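Local atomic coordinates of putative alpha-N-acetylgalactosaminidase (Bacillus halodurans C-125, PDB entry 3CC1), a protein that probably hydrolyses terminal alpha-linked N-acetylgalactosamine residues from glycoconjugates, pairing a catalytic TIM barrel with a C-terminal beta-sandwich domain. Residues L10-G15 against I340-V345; T297-L302 against P421-M426; M305-I310 against V357-N362; A368-F373 against L427-D432; Q383-M388 against S412-I417. All blocks are in the same frame, centred on the assembly; numbering follows the deposited sequence.

In the fold
Helix 298-310 packs against the six-stranded sheet of the sandwich in interactions 2 and 3, whose centres lie about 13 Å apart; Asn306 ND2 of interaction 3 meets Ser424 OG of interaction 2 at 2.7 Å. Interaction 1 lies on the barrel side, where the start of strand 14-17 meets helix 335-343, the last helix before the sandwich. Interaction 4 pairs two central strands of the sheet, about 10 Å from interaction 3 between centres, and holds Tyr369, Lys428 and Ser430 of the pocket occupied by a polyethylene glycol, probably from the crystallisation liquor. Interaction 5 covers the sheet's other side, packing Phe384 CZ on Leu429 CD2 at 3.6 Å.

Interaction 1: residues L10-G15 against I340-V345; sequences LTPPMG and INQKSV
Thr11 opens the contact by giving its hydroxyl to the end of Gln342: OG1 donates to OE1 over 2.6 Å, arriving from above the carbonyl plane of the amide, while Thr11 CG2 rests near the Gln342 backbone oxygen. At Pro12 the backbone and the ring work separately. Its carbonyl O accepts from Gln342 NE2 at 2.9 Å, nearly in the amide plane, and its CG lies 3.5 Å from Asn341 O. The contact joins the approach to the first strand of the TIM barrel, 14-17, to the C-terminal turn of helix 335-343. The second N-H of the same Gln342 NE2 goes to Asn341 OD1 at 2.8 Å, so both ends of the amide are gripped and its rotation is fixed; Asn341 ND2 is in turn held by Ser313 O. Selenomethionine Met14 finishes the row. With CG beside its backbone N (chi1 -65°) and the chain extended through chi2, it brings SE to 3.5 Å from Gln342 CD.

Interaction 2: residues T297-L302 against P421-M426; sequences TKDEQL and PHQSMM
A capping box at the start of helix 298-310 supplies the carboxylate that receives the turn leading into strand 424-431. His422 ND1 donates to Glu300 OE2, which accepts with its anti lone pair at 2.7 Å, and the carboxylate and imidazole planes are only 11° apart. The other oxygen, Glu300 OE1, accepts from Thr297 N at 2.9 Å, and Glu300 N returns a bond to Thr297 OG1. The carboxylate is thereby held at both oxygens, and His422 NE2 has a further partner in Asp377. With a glutamine in place of Glu300, His422 ND1 would probably lose its charged acceptor, leaving the ring to rely on Asp377 and its stack on Trp247. Three waters fill the seam. Water 2 donates to Asp299 OD2 and Pro421 O, both at 2.6 Å; water 3 joins Asp299 OD1 to Gln423 NE2; and water 1 donates to Asp299 O while accepting from Ser424 N at 2.9 Å. Lys420 forms a salt bridge with the Asp299 carboxylate. Reciprocal bonds between the N-cap residue and the third residue beyond it are the signature of the capping box, here with the glutamate's second oxygen spent on His422, tying helix 298-310 to the sandwich.

Interaction 3: residues M305-I310 against V357-N362; sequences MNLWAI and VAWAAN
One face of the Trp359 indole carries Leu307 CD1, which stands 3.9 Å above the ring plane, offset toward the rim; Ile310 CG2 meets the same side chain obliquely. The methyl of Leu307 makes a CH-pi contact with the five-membered ring, 20° off its normal, and Phe349 meets the indole edge-to-face. This is helix-on-sheet packing at the joint between the TIM barrel and the beta sandwich: the axes of residues 305-310 and 357-362 run 42° apart and approach to 9.3 Å, and the side chains that meet are apolar and buried. Leu307 reaches the ring because its CG swings anti to the backbone N (chi1 172°), carrying CD1 over the indole. One turn later Ile310 contributes the largest share of buried surface. Its two branches divide the work: CG2 presses on Trp359 CB at 3.8 Å, where the indole leaves the strand, while CG1 carries its methyl further along the strand toward Ala360 and Ala361. Phe254 from helix 247-262 packs on Leu307, and Phe373 of the adjoining strand touches it as well. At the end of the Ile310 side chain, CD1 lies 4.0 Å from both Ala360 C and Ala361 N, and 4.1 Å from Ala361 CB.

Interaction 4: residues A368-F373 against L427-D432; sequences AYVALF and LKLSPD
Two central strands of the sandwich's six-stranded antiparallel sheet, 368-374 and 424-431, meet here in regular register. Ala368 and Leu429 form one hydrogen-bonded pair, with Ala368 N giving to Leu429 O at 3.0 Å and Leu429 N giving back to Ala368 O at 2.8 Å. Val370 and Leu427 form the next, and Tyr369 with Lys428 is the non-hydrogen-bonded pair between them. The two faces of this sheet differ in character. On one, Val370 CG2 sits 4.0 Å from Leu429 CD1, and Leu372 CD1 touches Leu427 CD1 at 3.8 Å; these side chains face strand 380-384 across the sandwich, where Phe384 covers Val370 and Leu429. On the other face, Tyr369 and Lys428 run side by side, and Tyr369 CE1 lies against Lys428 CG at 3.9 Å. A bend in the lysine chain (chi3 83°) leads NZ away from the ring to hydrogen-bond a bound polyethylene glycol, probably from the crystallisation liquor, in a pocket that also includes Phe398; Glu367 holds Tyr369 OH.

Interaction 5: residues Q383-M388 against S412-I417; sequences QFRLDM and SESFQI
Phe384 and Phe415 form the hydrogen-bonded antiparallel pair: Phe415 N gives to Phe384 O at 2.7 Å, and Phe384 N returns a bond to Phe415 O at 2.9 Å. Their side chains share a face, with Phe415 CB at the edge of the Phe384 ring. On the other face Gln383 and Gln416 lie alongside, amide planes 41° apart; the 2.5 Å between Gln383 NE2 and Gln416 OE1 is too short to be taken at face value. Beyond the strand, Arg385 CG rests 3.5 Å from Ser414 OG, and a water links that hydroxyl to Arg385 NH1. A salt bridge to Asp387 grips the guanidinium side-on, through NE and NH2. Were Arg385 replaced by an alanine, the Asp387 carboxylate would probably lose its charged mate, and the water link to Ser414 would go with it. Arg385 NH2 also bonds to Ile264 O of a second subunit. This two-stranded ribbon, 380-384 with 415-419, lies over the six-stranded sheet, Phe384 packing on Val370 and Phe415 on Leu427.

Interaction 1: residues L10-G15 against I340-V345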
# COMPACT_ATOMS: atom_id res chain seq x y z
N LEU A 10 -14.62 18.84 -28.63
CA LEU A 10 -15.51 17.68 -28.42
C LEU A 10 -15.59 17.32 -26.96
O LEU A 10 -14.70 17.62 -26.19
CB LEU A 10 -15.04 16.47 -29.21
CG LEU A 10 -14.94 16.75 -30.73
CD1 LEU A 10 -14.31 15.59 -31.46
CD2 LEU A 10 -16.30 17.17 -31.38
N THR A 11 -16.70 16.67 -26.61
CA THR A 11 -16.96 16.19 -25.28
C THR A 11 -16.66 14.69 -25.22
O THR A 11 -16.32 14.08 -26.23
CB THR A 11 -18.41 16.47 -24.90
OG1 THR A 11 -19.27 15.72 -25.77
CG2 THR A 11 -18.72 17.99 -25.00
N PRO A 12 -16.70 14.11 -24.03
CA PRO A 12 -16.31 12.68 -23.96
C PRO A 12 -17.23 11.83 -24.83
O PRO A 12 -18.44 12.05 -24.82
CB PRO A 12 -16.46 12.33 -22.49
CG PRO A 12 -16.29 13.66 -21.75
CD PRO A 12 -16.73 14.76 -22.70
N PRO A 13 -16.67 10.89 -25.60
CA PRO A 13 -17.52 10.01 -26.42
C PRO A 13 -18.54 9.23 -25.60
O PRO A 13 -18.24 8.73 -24.52
CB PRO A 13 -16.49 9.06 -27.08
CG PRO A 13 -15.22 9.84 -27.11
CD PRO A 13 -15.23 10.66 -25.84
N MSE A 14 -19.74 9.18 -26.15
CA MSE A 14 -20.82 8.36 -25.66
C MSE A 14 -21.29 7.42 -26.78
O MSE A 14 -21.58 7.85 -27.91
CB MSE A 14 -22.00 9.24 -25.22
CG MSE A 14 -21.70 10.14 -24.01
SE MSE A 14 -23.15 11.31 -23.60
CE MSE A 14 -24.59 10.00 -23.41
N GLY A 15 -21.36 6.14 -26.44
CA GLY A 15 -21.74 5.15 -27.41
C GLY A 15 -21.84 3.76 -26.87
O GLY A 15 -22.05 3.56 -25.69
N ILE A 340 -23.36 16.12 -16.20
CA ILE A 340 -22.11 16.15 -15.42
C ILE A 340 -20.95 15.68 -16.31
O ILE A 340 -19.93 16.36 -16.44
CB ILE A 340 -22.20 15.33 -14.09
CG1 ILE A 340 -23.28 15.93 -13.21
CG2 ILE A 340 -20.87 15.29 -13.37
CD1 ILE A 340 -23.78 15.07 -12.09
N ASN A 341 -21.14 14.51 -16.93
CA ASN A 341 -20.09 13.91 -17.79
C ASN A 341 -19.76 14.78 -19.01
O ASN A 341 -18.59 14.92 -19.44
CB ASN A 341 -20.55 12.54 -18.27
CG ASN A 341 -19.53 11.86 -19.19
OD1 ASN A 341 -19.64 11.93 -20.42
ND2 ASN A 341 -18.56 11.20 -18.60
N GLN A 342 -20.79 15.42 -19.55
CA GLN A 342 -20.65 16.12 -20.84
C GLN A 342 -20.38 17.64 -20.73
O GLN A 342 -19.88 18.25 -21.70
CB GLN A 342 -21.91 15.93 -21.69
CG GLN A 342 -22.14 14.50 -22.21
CD GLN A 342 -21.12 14.11 -23.26
OE1 GLN A 342 -21.16 14.60 -24.37
NE2 GLN A 342 -20.17 13.26 -22.88
N LYS A 343 -20.74 18.22 -19.59
CA LYS A 343 -20.74 19.69 -19.45
C LYS A 343 -20.00 20.27 -18.24
O LYS A 343 -19.68 21.46 -18.23
CB LYS A 343 -22.18 20.21 -19.45
CG LYS A 343 -22.93 19.97 -20.77
CD LYS A 343 -22.39 20.85 -21.90
CE LYS A 343 -22.99 20.51 -23.29
NZ LYS A 343 -22.21 19.46 -24.02
N SER A 344 -19.76 19.47 -17.21
CA SER A 344 -19.17 20.03 -15.98
C SER A 344 -17.68 20.35 -16.14
O SER A 344 -16.99 19.84 -17.02
CB SER A 344 -19.44 19.11 -14.78
OG SER A 344 -18.66 17.96 -14.83
N VAL A 345 -17.21 21.24 -15.26
CA VAL A 345 -15.82 21.66 -15.23
C VAL A 345 -15.25 21.60 -13.81
O VAL A 345 -15.97 21.34 -12.87
CB VAL A 345 -15.67 23.10 -15.81
CG1 VAL A 345 -16.07 23.11 -17.28
CG2 VAL A 345 -16.51 24.13 -14.95

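Interaction 2: residues T297-L302 against P421-M426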
# COMPACT_ATOMS: atom_id res chain seq x y z
N THR A 297 -24.60 -5.01 -8.53
CA THR A 297 -25.88 -4.71 -7.92
C THR A 297 -26.27 -3.33 -8.44
O THR A 297 -25.46 -2.60 -9.03
CB THR A 297 -25.80 -4.65 -6.39
OG1 THR A 297 -24.92 -3.57 -6.03
CG2 THR A 297 -25.34 -6.02 -5.77
N LYS A 298 -27.52 -2.97 -8.21
CA LYS A 298 -27.99 -1.64 -8.60
C LYS A 298 -27.18 -0.52 -7.94
O LYS A 298 -26.83 0.47 -8.58
CB LYS A 298 -29.46 -1.47 -8.27
CG LYS A 298 -30.37 -2.22 -9.23
CD LYS A 298 -31.83 -2.07 -8.87
CE LYS A 298 -32.68 -2.75 -9.95
NZ LYS A 298 -34.11 -2.50 -9.61
N ASP A 299 -26.86 -0.69 -6.66
CA ASP A 299 -26.04 0.29 -5.97
C ASP A 299 -24.66 0.45 -6.67
O ASP A 299 -24.12 1.57 -6.83
CB ASP A 299 -25.83 -0.07 -4.51
CG ASP A 299 -27.03 0.27 -3.62
OD1 ASP A 299 -27.95 0.99 -4.09
OD2 ASP A 299 -27.01 -0.21 -2.45
N GLU A 300 -24.07 -0.69 -7.02
CA GLU A 300 -22.78 -0.69 -7.70
C GLU A 300 -22.81 -0.06 -9.06
O GLU A 300 -21.87 0.60 -9.45
CB GLU A 300 -22.24 -2.13 -7.79
CG GLU A 300 -21.79 -2.64 -6.43
CD GLU A 300 -21.53 -4.16 -6.41
OE1 GLU A 300 -21.97 -4.85 -7.34
OE2 GLU A 300 -20.92 -4.65 -5.43
N GLN A 301 -23.88 -0.31 -9.81
CA GLN A 301 -24.06 0.26 -11.13
C GLN A 301 -24.10 1.81 -11.05
O GLN A 301 -23.42 2.51 -11.81
CB GLN A 301 -25.35 -0.28 -11.79
CG GLN A 301 -25.34 -1.81 -12.12
CD GLN A 301 -26.66 -2.31 -12.64
OE1 GLN A 301 -27.29 -1.65 -13.48
NE2 GLN A 301 -27.10 -3.48 -12.14
N LEU A 302 -24.86 2.34 -10.09
CA LEU A 302 -24.92 3.80 -9.87
C LEU A 302 -23.59 4.36 -9.39
O LEU A 302 -23.19 5.42 -9.80
CB LEU A 302 -25.99 4.17 -8.86
CG LEU A 302 -27.43 3.90 -9.31
CD1 LEU A 302 -28.36 4.06 -8.13
CD2 LEU A 302 -27.86 4.81 -10.42
N PRO A 421 -23.20 -0.45 1.94
CA PRO A 421 -21.94 -0.82 1.31
C PRO A 421 -21.99 -0.70 -0.21
O PRO A 421 -22.97 -1.07 -0.83
CB PRO A 421 -21.72 -2.27 1.77
CG PRO A 421 -22.96 -2.69 2.44
CD PRO A 421 -23.72 -1.49 2.84
N HIS A 422 -20.96 -0.08 -0.78
CA HIS A 422 -20.82 0.10 -2.23
C HIS A 422 -21.79 1.12 -2.80
O HIS A 422 -21.85 1.29 -3.99
CB HIS A 422 -21.00 -1.21 -3.00
CG HIS A 422 -20.17 -2.33 -2.48
ND1 HIS A 422 -20.12 -3.57 -3.10
CD2 HIS A 422 -19.33 -2.42 -1.41
CE1 HIS A 422 -19.33 -4.37 -2.41
NE2 HIS A 422 -18.85 -3.70 -1.37
N GLN A 423 -22.52 1.80 -1.93
CA GLN A 423 -23.51 2.76 -2.35
C GLN A 423 -22.92 4.16 -2.39
O GLN A 423 -22.05 4.54 -1.61
CB GLN A 423 -24.74 2.70 -1.43
CG GLN A 423 -25.88 3.60 -1.89
CD GLN A 423 -27.10 3.52 -1.03
OE1 GLN A 423 -27.02 3.56 0.18
NE2 GLN A 423 -28.27 3.43 -1.66
N SER A 424 -23.45 4.97 -3.29
CA SER A 424 -22.99 6.31 -3.45
C SER A 424 -24.19 7.26 -3.59
O SER A 424 -25.34 6.85 -3.73
CB SER A 424 -22.08 6.46 -4.66
OG SER A 424 -22.75 6.08 -5.85
N MSE A 425 -23.89 8.54 -3.54
CA MSE A 425 -24.89 9.55 -3.79
C MSE A 425 -24.32 10.67 -4.61
O MSE A 425 -23.25 11.23 -4.28
CB MSE A 425 -25.37 10.11 -2.47
CG MSE A 425 -26.01 11.46 -2.72
SE MSE A 425 -27.91 11.17 -3.07
CE MSE A 425 -27.97 11.42 -1.15
N MSE A 426 -25.03 11.03 -5.68
CA MSE A 426 -24.67 12.20 -6.47
C MSE A 426 -25.56 13.39 -6.11
O MSE A 426 -26.79 13.33 -6.23
CB MSE A 426 -24.74 11.88 -7.96
CG MSE A 426 -24.38 13.05 -8.85
SE MSE A 426 -22.51 13.46 -8.84
CE MSE A 426 -21.87 12.26 -10.26
O HOH W 1 -25.06 3.80 -5.40
O HOH W 2 -25.36 -1.89 -1.41
O HOH W 3 -27.79 3.63 -4.81

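Interaction 3: residues M305-I310 against V357-N362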
# COMPACT_ATOMS: atom_id res chain seq x y z
N MSE A 305 -21.47 4.63 -12.46
CA MSE A 305 -21.91 5.75 -13.27
C MSE A 305 -21.48 7.08 -12.65
O MSE A 305 -21.08 8.01 -13.36
CB MSE A 305 -23.43 5.73 -13.47
CG MSE A 305 -23.96 4.59 -14.32
SE MSE A 305 -23.31 4.65 -16.16
CE MSE A 305 -24.19 6.28 -16.75
N ASN A 306 -21.52 7.16 -11.33
CA ASN A 306 -21.22 8.41 -10.63
C ASN A 306 -19.75 8.82 -10.81
O ASN A 306 -19.44 9.97 -11.07
CB ASN A 306 -21.57 8.32 -9.13
CG ASN A 306 -23.08 8.41 -8.88
OD1 ASN A 306 -23.83 9.02 -9.66
ND2 ASN A 306 -23.53 7.81 -7.79
N LEU A 307 -18.85 7.86 -10.67
CA LEU A 307 -17.42 8.12 -10.80
C LEU A 307 -17.05 8.45 -12.26
O LEU A 307 -16.28 9.40 -12.54
CB LEU A 307 -16.58 6.92 -10.28
CG LEU A 307 -15.08 7.03 -10.55
CD1 LEU A 307 -14.53 8.26 -9.82
CD2 LEU A 307 -14.27 5.73 -10.15
N TRP A 308 -17.58 7.65 -13.18
CA TRP A 308 -17.37 7.83 -14.62
C TRP A 308 -17.90 9.20 -15.05
O TRP A 308 -17.26 9.89 -15.81
CB TRP A 308 -18.11 6.77 -15.45
CG TRP A 308 -17.38 5.46 -15.78
CD1 TRP A 308 -17.28 4.90 -17.02
CD2 TRP A 308 -16.72 4.54 -14.88
NE1 TRP A 308 -16.61 3.71 -16.96
CE2 TRP A 308 -16.26 3.46 -15.66
CE3 TRP A 308 -16.47 4.53 -13.51
CZ2 TRP A 308 -15.59 2.38 -15.11
CZ3 TRP A 308 -15.78 3.43 -12.96
CH2 TRP A 308 -15.35 2.39 -13.77
N ALA A 309 -19.05 9.58 -14.54
CA ALA A 309 -19.63 10.91 -14.85
C ALA A 309 -18.75 12.06 -14.35
O ALA A 309 -18.38 12.93 -15.10
CB ALA A 309 -21.05 11.05 -14.24
N ILE A 310 -18.38 12.00 -13.07
CA ILE A 310 -17.71 13.11 -12.40
C ILE A 310 -16.28 13.28 -12.88
O ILE A 310 -15.73 14.37 -12.80
CB ILE A 310 -17.76 12.95 -10.86
CG1 ILE A 310 -17.60 14.31 -10.15
CG2 ILE A 310 -16.68 11.96 -10.38
CD1 ILE A 310 -18.88 14.98 -9.83
N VAL A 357 -15.12 8.27 0.08
CA VAL A 357 -14.54 9.05 -0.98
C VAL A 357 -15.50 10.14 -1.45
O VAL A 357 -16.70 9.93 -1.51
CB VAL A 357 -14.16 8.15 -2.21
CG1 VAL A 357 -13.50 8.99 -3.30
CG2 VAL A 357 -13.29 6.96 -1.77
N ALA A 358 -14.94 11.29 -1.77
CA ALA A 358 -15.72 12.45 -2.32
C ALA A 358 -15.02 13.01 -3.56
O ALA A 358 -13.78 13.00 -3.62
CB ALA A 358 -15.90 13.54 -1.22
N TRP A 359 -15.80 13.34 -4.59
CA TRP A 359 -15.33 14.04 -5.78
C TRP A 359 -16.35 15.19 -5.99
O TRP A 359 -17.47 15.13 -5.49
CB TRP A 359 -15.34 13.16 -7.05
CG TRP A 359 -14.23 12.14 -7.14
CD1 TRP A 359 -14.08 11.04 -6.34
CD2 TRP A 359 -13.19 12.08 -8.10
NE1 TRP A 359 -12.97 10.35 -6.70
CE2 TRP A 359 -12.41 10.96 -7.78
CE3 TRP A 359 -12.82 12.87 -9.18
CZ2 TRP A 359 -11.29 10.60 -8.50
CZ3 TRP A 359 -11.72 12.54 -9.88
CH2 TRP A 359 -10.96 11.39 -9.54
N ALA A 360 -15.94 16.21 -6.74
CA ALA A 360 -16.79 17.36 -7.04
C ALA A 360 -16.57 17.91 -8.45
O ALA A 360 -15.54 17.67 -9.13
CB ALA A 360 -16.57 18.47 -6.00
N ALA A 361 -17.56 18.67 -8.90
CA ALA A 361 -17.46 19.44 -10.13
C ALA A 361 -18.42 20.61 -10.10
O ALA A 361 -19.28 20.73 -9.22
CB ALA A 361 -17.72 18.56 -11.40
N ASN A 362 -18.26 21.48 -11.08
CA ASN A 362 -19.06 22.67 -11.19
C ASN A 362 -19.81 22.68 -12.50
O ASN A 362 -19.28 22.31 -13.55
CB ASN A 362 -18.20 23.92 -11.06
CG ASN A 362 -17.72 24.14 -9.63
OD1 ASN A 362 -16.89 23.40 -9.12
ND2 ASN A 362 -18.27 25.08 -8.97

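Interaction 4: residues A368-F373 against L427-D432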
# COMPACT_ATOMS: atom_id res chain seq x y z
N ALA A 368 -23.12 23.31 -8.43
CA ALA A 368 -22.02 22.39 -8.24
C ALA A 368 -22.57 20.98 -8.00
O ALA A 368 -23.77 20.76 -7.85
CB ALA A 368 -21.14 22.85 -7.10
N TYR A 369 -21.65 20.02 -8.07
CA TYR A 369 -21.95 18.60 -7.92
C TYR A 369 -20.94 17.98 -6.99
O TYR A 369 -19.75 18.32 -7.05
CB TYR A 369 -21.88 17.89 -9.28
CG TYR A 369 -22.83 18.47 -10.27
CD1 TYR A 369 -24.17 18.12 -10.24
CD2 TYR A 369 -22.42 19.39 -11.20
CE1 TYR A 369 -25.04 18.63 -11.08
CE2 TYR A 369 -23.30 19.91 -12.09
CZ TYR A 369 -24.62 19.53 -12.02
OH TYR A 369 -25.56 20.06 -12.87
N VAL A 370 -21.45 17.13 -6.10
CA VAL A 370 -20.62 16.35 -5.21
C VAL A 370 -21.03 14.88 -5.27
O VAL A 370 -22.19 14.54 -5.13
CB VAL A 370 -20.67 16.90 -3.73
CG1 VAL A 370 -19.94 15.97 -2.78
CG2 VAL A 370 -20.08 18.34 -3.65
N ALA A 371 -20.05 14.02 -5.49
CA ALA A 371 -20.24 12.59 -5.46
C ALA A 371 -19.61 12.03 -4.18
O ALA A 371 -18.40 12.20 -3.93
CB ALA A 371 -19.63 11.93 -6.73
N LEU A 372 -20.44 11.36 -3.40
CA LEU A 372 -20.03 10.71 -2.16
C LEU A 372 -20.13 9.18 -2.27
O LEU A 372 -21.13 8.67 -2.73
CB LEU A 372 -20.91 11.20 -0.98
CG LEU A 372 -20.91 12.71 -0.70
CD1 LEU A 372 -22.04 13.12 0.30
CD2 LEU A 372 -19.50 13.19 -0.25
N PHE A 373 -19.09 8.46 -1.85
CA PHE A 373 -19.00 7.05 -2.12
C PHE A 373 -18.64 6.26 -0.86
O PHE A 373 -17.64 6.56 -0.22
CB PHE A 373 -17.88 6.76 -3.15
CG PHE A 373 -18.05 7.43 -4.49
CD1 PHE A 373 -17.49 8.67 -4.72
CD2 PHE A 373 -18.70 6.79 -5.53
CE1 PHE A 373 -17.58 9.26 -5.97
CE2 PHE A 373 -18.81 7.40 -6.78
CZ PHE A 373 -18.23 8.63 -6.99
N LEU A 427 -24.93 14.46 -5.60
CA LEU A 427 -25.65 15.65 -5.17
C LEU A 427 -25.46 16.79 -6.15
O LEU A 427 -24.37 16.97 -6.73
CB LEU A 427 -25.18 16.11 -3.78
CG LEU A 427 -25.17 15.11 -2.62
CD1 LEU A 427 -24.29 15.60 -1.51
CD2 LEU A 427 -26.58 14.91 -2.10
N LYS A 428 -26.54 17.53 -6.35
CA LYS A 428 -26.48 18.87 -6.94
C LYS A 428 -26.63 19.89 -5.86
O LYS A 428 -27.55 19.81 -5.04
CB LYS A 428 -27.56 19.08 -8.00
CG LYS A 428 -27.53 20.47 -8.64
CD LYS A 428 -28.39 20.57 -9.88
CE LYS A 428 -29.84 20.85 -9.59
NZ LYS A 428 -30.63 20.87 -10.89
N LEU A 429 -25.73 20.87 -5.85
CA LEU A 429 -25.76 21.96 -4.91
C LEU A 429 -26.17 23.18 -5.68
O LEU A 429 -25.41 23.65 -6.53
CB LEU A 429 -24.38 22.20 -4.31
CG LEU A 429 -23.77 21.22 -3.31
CD1 LEU A 429 -23.82 19.83 -3.82
CD2 LEU A 429 -22.35 21.60 -2.98
N SER A 430 -27.37 23.70 -5.43
CA SER A 430 -27.74 24.95 -6.09
C SER A 430 -27.88 26.09 -5.11
O SER A 430 -28.05 25.88 -3.92
CB SER A 430 -28.99 24.80 -7.01
OG SER A 430 -30.04 24.11 -6.39
N PRO A 431 -27.78 27.32 -5.61
CA PRO A 431 -27.89 28.46 -4.76
C PRO A 431 -29.19 28.47 -3.99
O PRO A 431 -30.25 28.07 -4.50
CB PRO A 431 -27.81 29.65 -5.72
CG PRO A 431 -27.67 29.12 -7.08
CD PRO A 431 -27.67 27.64 -7.04
N ASP A 432 -29.09 28.88 -2.75
CA ASP A 432 -30.23 28.95 -1.89
C ASP A 432 -31.18 29.99 -2.46
O ASP A 432 -30.79 31.12 -2.76
CB ASP A 432 -29.82 29.40 -0.51
CG ASP A 432 -30.91 29.23 0.49
OD1 ASP A 432 -31.59 28.17 0.45
OD2 ASP A 432 -31.04 30.14 1.35

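Interaction 5: residues Q383-M388 against S412-I417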
# COMPACT_ATOMS: atom_id res chain seq x y z
N GLN A 383 -19.71 12.40 5.17
CA GLN A 383 -19.87 13.80 5.54
C GLN A 383 -19.41 14.69 4.40
O GLN A 383 -18.57 14.32 3.58
CB GLN A 383 -19.00 14.19 6.73
CG GLN A 383 -18.97 13.28 7.94
CD GLN A 383 -20.01 13.60 9.01
OE1 GLN A 383 -20.41 14.77 9.22
NE2 GLN A 383 -20.43 12.55 9.74
N PHE A 384 -19.91 15.90 4.43
CA PHE A 384 -19.51 16.88 3.48
C PHE A 384 -19.78 18.28 4.02
O PHE A 384 -20.78 18.50 4.71
CB PHE A 384 -20.23 16.56 2.14
CG PHE A 384 -20.45 17.72 1.30
CD1 PHE A 384 -19.43 18.26 0.60
CD2 PHE A 384 -21.69 18.26 1.21
CE1 PHE A 384 -19.63 19.37 -0.15
CE2 PHE A 384 -21.91 19.37 0.48
CZ PHE A 384 -20.88 19.94 -0.19
N ARG A 385 -18.88 19.21 3.73
CA ARG A 385 -19.06 20.64 4.06
C ARG A 385 -18.78 21.50 2.85
O ARG A 385 -17.98 21.18 1.98
CB ARG A 385 -18.11 21.09 5.19
CG ARG A 385 -18.20 20.34 6.50
CD ARG A 385 -17.13 20.89 7.50
NE ARG A 385 -15.84 20.98 6.86
CZ ARG A 385 -14.94 20.00 6.78
NH1 ARG A 385 -15.15 18.84 7.37
NH2 ARG A 385 -13.85 20.18 6.07
N LEU A 386 -19.48 22.62 2.80
CA LEU A 386 -19.35 23.55 1.68
C LEU A 386 -17.92 24.06 1.47
O LEU A 386 -17.50 24.34 0.35
CB LEU A 386 -20.34 24.71 1.83
CG LEU A 386 -21.82 24.31 1.66
CD1 LEU A 386 -22.81 25.49 1.97
CD2 LEU A 386 -22.10 23.74 0.24
N ASP A 387 -17.16 24.18 2.56
CA ASP A 387 -15.77 24.68 2.47
C ASP A 387 -14.86 23.77 1.66
O ASP A 387 -13.82 24.18 1.21
CB ASP A 387 -15.16 24.99 3.86
CG ASP A 387 -15.27 23.83 4.87
OD1 ASP A 387 -14.63 22.78 4.66
OD2 ASP A 387 -16.00 23.99 5.87
N MSE A 388 -15.28 22.54 1.42
CA MSE A 388 -14.49 21.60 0.61
C MSE A 388 -14.62 21.87 -0.88
O MSE A 388 -13.83 21.37 -1.69
CB MSE A 388 -14.98 20.17 0.83
CG MSE A 388 -14.82 19.62 2.22
SE MSE A 388 -15.76 17.91 2.31
CE MSE A 388 -15.26 17.44 4.07
N SER A 412 -21.96 26.69 7.95
CA SER A 412 -21.60 26.29 9.30
C SER A 412 -21.99 24.85 9.64
O SER A 412 -21.80 24.43 10.77
CB SER A 412 -22.26 27.20 10.32
OG SER A 412 -23.68 27.20 10.13
N GLU A 413 -22.55 24.11 8.68
CA GLU A 413 -23.07 22.76 8.91
C GLU A 413 -22.29 21.68 8.21
O GLU A 413 -21.50 21.94 7.33
CB GLU A 413 -24.52 22.66 8.45
CG GLU A 413 -25.43 23.70 9.03
CD GLU A 413 -26.86 23.63 8.51
OE1 GLU A 413 -27.12 23.50 7.28
OE2 GLU A 413 -27.77 23.79 9.36
N SER A 414 -22.51 20.44 8.62
CA SER A 414 -22.04 19.28 7.88
C SER A 414 -23.20 18.52 7.34
O SER A 414 -24.15 18.28 8.05
CB SER A 414 -21.29 18.32 8.77
OG SER A 414 -20.04 18.86 9.06
N PHE A 415 -23.12 18.13 6.10
CA PHE A 415 -24.08 17.20 5.57
C PHE A 415 -23.63 15.80 5.96
O PHE A 415 -22.43 15.49 5.86
CB PHE A 415 -24.18 17.35 4.05
CG PHE A 415 -25.09 16.35 3.39
CD1 PHE A 415 -26.46 16.46 3.51
CD2 PHE A 415 -24.58 15.27 2.69
CE1 PHE A 415 -27.29 15.52 2.91
CE2 PHE A 415 -25.42 14.35 2.10
CZ PHE A 415 -26.76 14.49 2.19
N GLN A 416 -24.55 14.98 6.45
CA GLN A 416 -24.29 13.56 6.74
C GLN A 416 -25.30 12.65 6.10
O GLN A 416 -26.50 12.91 6.11
CB GLN A 416 -24.34 13.31 8.24
CG GLN A 416 -23.43 14.23 9.02
CD GLN A 416 -23.35 13.84 10.48
OE1 GLN A 416 -22.68 12.85 10.85
NE2 GLN A 416 -24.02 14.59 11.32
N ILE A 417 -24.82 11.58 5.49
CA ILE A 417 -25.71 10.61 4.88
C ILE A 417 -25.20 9.19 5.16
O ILE A 417 -24.03 8.92 4.98
CB ILE A 417 -25.84 10.88 3.34
CG1 ILE A 417 -26.87 9.95 2.72
CG2 ILE A 417 -24.52 10.74 2.58
CD1 ILE A 417 -27.37 10.48 1.42
O HOH W 4 -17.64 17.62 8.80
O HOH W 5 -21.32 23.13 4.90